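Local coordinates for protein rifin (Plasmodium falciparum, PDB 7JZK) that is a variant surface antigen of the malaria parasite whose V2 domain, the part crystallised here, binds the LAIR1 ectodomain, at residues Arg37-Asp42 with Gln86-Val91. Residues are numbered along the deposited sequence; the frame is centred on the assembly and turned at random.
Sequences RYFHID and QAFCDV
In the helical RIFIN V2 domain, the C-terminal end of helix 13-39 abuts helix 86-94, and Phe39, His40 and Ile41 pack on Ala87, Phe88 and Val91. His40 is the first residue to leave the helix. It has a positive phi, 57°. The CA-CB bonds of His40 and of Ile41 after it both point toward helix 86-94. No hydrogen bond joins the two segments. The backbones are nearest at Phe39 and Phe88, with their CA atoms 5.2 Å apart. Here the carbonyl O of Phe39 receives a CA-H...O contact from Phe88 CA at 3.4 Å.

Phe88 has CG anti to its own N (chi1 179°), which carries the ring in between Phe39 and Ile41. Ile41 CD1 sits over one ring face in a CH-pi contact, 3.9 Å from the Phe88 centroid. Phe39 CD1 meets Phe88 CE1, and the two side chains are inclined to each other. Helix 61-75 adds Ile68 against Phe39 and Met72 against Phe88, so the two phenyl rings belong to a core shared by three helices.

Val91 divides its methyls. CG1 touches Phe39 CE1 and Tyr38 CE1, each at 4.1 Å. CG2 turns to the backbone and lies 3.7 Å from Tyr38 O. Tyr38 CD1 in turn sits over the centre of one face of the Phe39 ring.

Asn85 bridges the two segments: its ND2 bonds to His40 O and its OD1 to Phe88 N. Farther round helix 86-94, Gln86 OE1 is hydrogen-bonded to Tyr43 of the LAIR1 chain, and Cys89 is in a disulfide with Cys76. His40 is exposed. Its CB rests 3.7 Å from Ala87 CB, and His40 CD2 reaches Ala87 O at 3.4 Å.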
loop_
_atom_site.group_PDB
_atom_site.type_symbol
_atom_site.label_atom_id
_atom_site.label_comp_id
_atom_site.label_asym_id
_atom_site.label_seq_id
_atom_site.Cartn_x
_atom_site.Cartn_y
_atom_site.Cartn_z
ATOM N N ARG B 37 -5.597 9.242 -13.849
ATOM C CA ARG B 37 -4.453 10.129 -13.975
ATOM C C ARG B 37 -3.739 10.333 -12.645
ATOM O O ARG B 37 -2.537 10.623 -12.636
ATOM C CB ARG B 37 -4.914 11.445 -14.614
ATOM C CG ARG B 37 -5.364 11.255 -16.096
ATOM C CD ARG B 37 -6.090 12.470 -16.688
ATOM N NE ARG B 37 -5.296 13.699 -16.657
ATOM C CZ ARG B 37 -5.808 14.923 -16.520
ATOM N NH1 ARG B 37 -4.996 15.979 -16.510
ATOM N NH2 ARG B 37 -7.125 15.101 -16.371
ATOM N N TYR B 38 -4.443 10.208 -11.512
ATOM C CA TYR B 38 -3.780 10.457 -10.236
ATOM C C TYR B 38 -3.235 9.186 -9.608
ATOM O O TYR B 38 -2.166 9.215 -9.000
ATOM C CB TYR B 38 -4.745 11.115 -9.245
ATOM C CG TYR B 38 -4.076 11.674 -8.011
ATOM C CD1 TYR B 38 -3.766 10.859 -6.929
ATOM C CD2 TYR B 38 -3.748 13.014 -7.932
ATOM C CE1 TYR B 38 -3.143 11.365 -5.804
ATOM C CE2 TYR B 38 -3.138 13.536 -6.821
ATOM C CZ TYR B 38 -2.832 12.709 -5.756
ATOM O OH TYR B 38 -2.221 13.226 -4.635
ATOM N N PHE B 39 -3.946 8.071 -9.740
ATOM C CA PHE B 39 -3.519 6.806 -9.160
ATOM C C PHE B 39 -2.952 5.841 -10.190
ATOM O O PHE B 39 -2.377 4.826 -9.799
ATOM C CB PHE B 39 -4.681 6.119 -8.443
ATOM C CG PHE B 39 -5.161 6.848 -7.236
ATOM C CD1 PHE B 39 -4.531 6.696 -6.017
ATOM C CD2 PHE B 39 -6.268 7.683 -7.318
ATOM C CE1 PHE B 39 -4.986 7.382 -4.894
ATOM C CE2 PHE B 39 -6.733 8.365 -6.201
ATOM C CZ PHE B 39 -6.089 8.215 -4.989
ATOM N N HIS B 40 -3.039 6.153 -11.480
ATOM C CA HIS B 40 -2.451 5.297 -12.505
ATOM C C HIS B 40 -3.014 3.895 -12.393
ATOM O O HIS B 40 -2.333 2.904 -12.630
ATOM C CB HIS B 40 -0.922 5.331 -12.413
ATOM C CG HIS B 40 -0.407 6.678 -11.991
ATOM N ND1 HIS B 40 -0.450 7.782 -12.824
ATOM C CD2 HIS B 40 0.082 7.117 -10.801
ATOM C CE1 HIS B 40 0.037 8.829 -12.177
ATOM N NE2 HIS B 40 0.360 8.455 -10.948
ATOM N N ILE B 41 -4.321 3.869 -12.143
ATOM C CA ILE B 41 -5.075 2.595 -12.042
ATOM C C ILE B 41 -6.188 2.590 -13.097
ATOM O O ILE B 41 -6.637 3.657 -13.467
ATOM C CB ILE B 41 -5.597 2.433 -10.599
ATOM C CG1 ILE B 41 -5.514 0.986 -10.124
ATOM C CG2 ILE B 41 -6.984 3.024 -10.409
ATOM C CD1 ILE B 41 -4.114 0.447 -10.092
ATOM N N ASP B 42 -6.536 1.418 -13.619
ATOM C CA ASP B 42 -7.604 1.277 -14.634
ATOM C C ASP B 42 -8.731 0.417 -14.072
ATOM O O ASP B 42 -9.813 0.398 -14.664
ATOM C CB ASP B 42 -7.042 0.606 -15.877
ATOM C CG ASP B 42 -5.977 1.443 -16.551
ATOM O OD1 ASP B 42 -6.348 2.338 -17.331
ATOM O OD2 ASP B 42 -4.790 1.200 -16.279
ATOM N N GLN B 86 3.931 -0.274 -10.595
ATOM C CA GLN B 86 4.709 0.533 -9.633
ATOM C C GLN B 86 4.128 1.940 -9.438
ATOM O O GLN B 86 4.213 2.433 -8.328
ATOM C CB GLN B 86 6.170 0.513 -10.067
ATOM C CG GLN B 86 6.748 -0.889 -10.135
ATOM C CD GLN B 86 7.513 -1.231 -8.883
ATOM O OE1 GLN B 86 8.054 -0.360 -8.211
ATOM N NE2 GLN B 86 7.577 -2.513 -8.569
ATOM N N ALA B 87 3.597 2.571 -10.467
ATOM C CA ALA B 87 3.105 3.960 -10.383
ATOM C C ALA B 87 2.000 4.106 -9.344
ATOM O O ALA B 87 1.946 5.145 -8.690
ATOM C CB ALA B 87 2.638 4.395 -11.729
ATOM N N PHE B 88 1.125 3.123 -9.253
ATOM C CA PHE B 88 0.076 3.116 -8.231
ATOM C C PHE B 88 0.675 3.095 -6.830
ATOM O O PHE B 88 0.318 3.909 -5.983
ATOM C CB PHE B 88 -0.834 1.896 -8.446
ATOM C CG PHE B 88 -1.949 1.756 -7.445
ATOM C CD1 PHE B 88 -2.685 2.859 -7.035
ATOM C CD2 PHE B 88 -2.294 0.514 -6.952
ATOM C CE1 PHE B 88 -3.750 2.713 -6.130
ATOM C CE2 PHE B 88 -3.349 0.367 -6.038
ATOM C CZ PHE B 88 -4.068 1.470 -5.627
ATOM N N CYS B 89 1.648 2.222 -6.594
ATOM C CA CYS B 89 2.285 2.159 -5.287
ATOM C C CYS B 89 3.093 3.421 -5.009
ATOM O O CYS B 89 3.099 3.914 -3.881
ATOM C CB CYS B 89 3.166 0.905 -5.238
ATOM S SG CYS B 89 2.238 -0.570 -5.749
ATOM N N ASP B 90 3.643 4.031 -6.052
ATOM C CA ASP B 90 4.446 5.248 -5.952
ATOM C C ASP B 90 3.649 6.404 -5.349
ATOM O O ASP B 90 4.246 7.326 -4.782
ATOM C CB ASP B 90 4.975 5.610 -7.360
ATOM C CG ASP B 90 5.870 6.862 -7.380
ATOM O OD1 ASP B 90 5.368 7.957 -7.718
ATOM O OD2 ASP B 90 7.079 6.755 -7.055
ATOM N N VAL B 91 2.312 6.345 -5.417
ATOM C CA VAL B 91 1.455 7.369 -4.825
ATOM C C VAL B 91 1.668 7.473 -3.322
ATOM O O VAL B 91 1.498 8.551 -2.736
ATOM C CB VAL B 91 -0.019 7.081 -5.163
ATOM C CG1 VAL B 91 -0.959 8.109 -4.498
ATOM C CG2 VAL B 91 -0.197 7.104 -6.652
#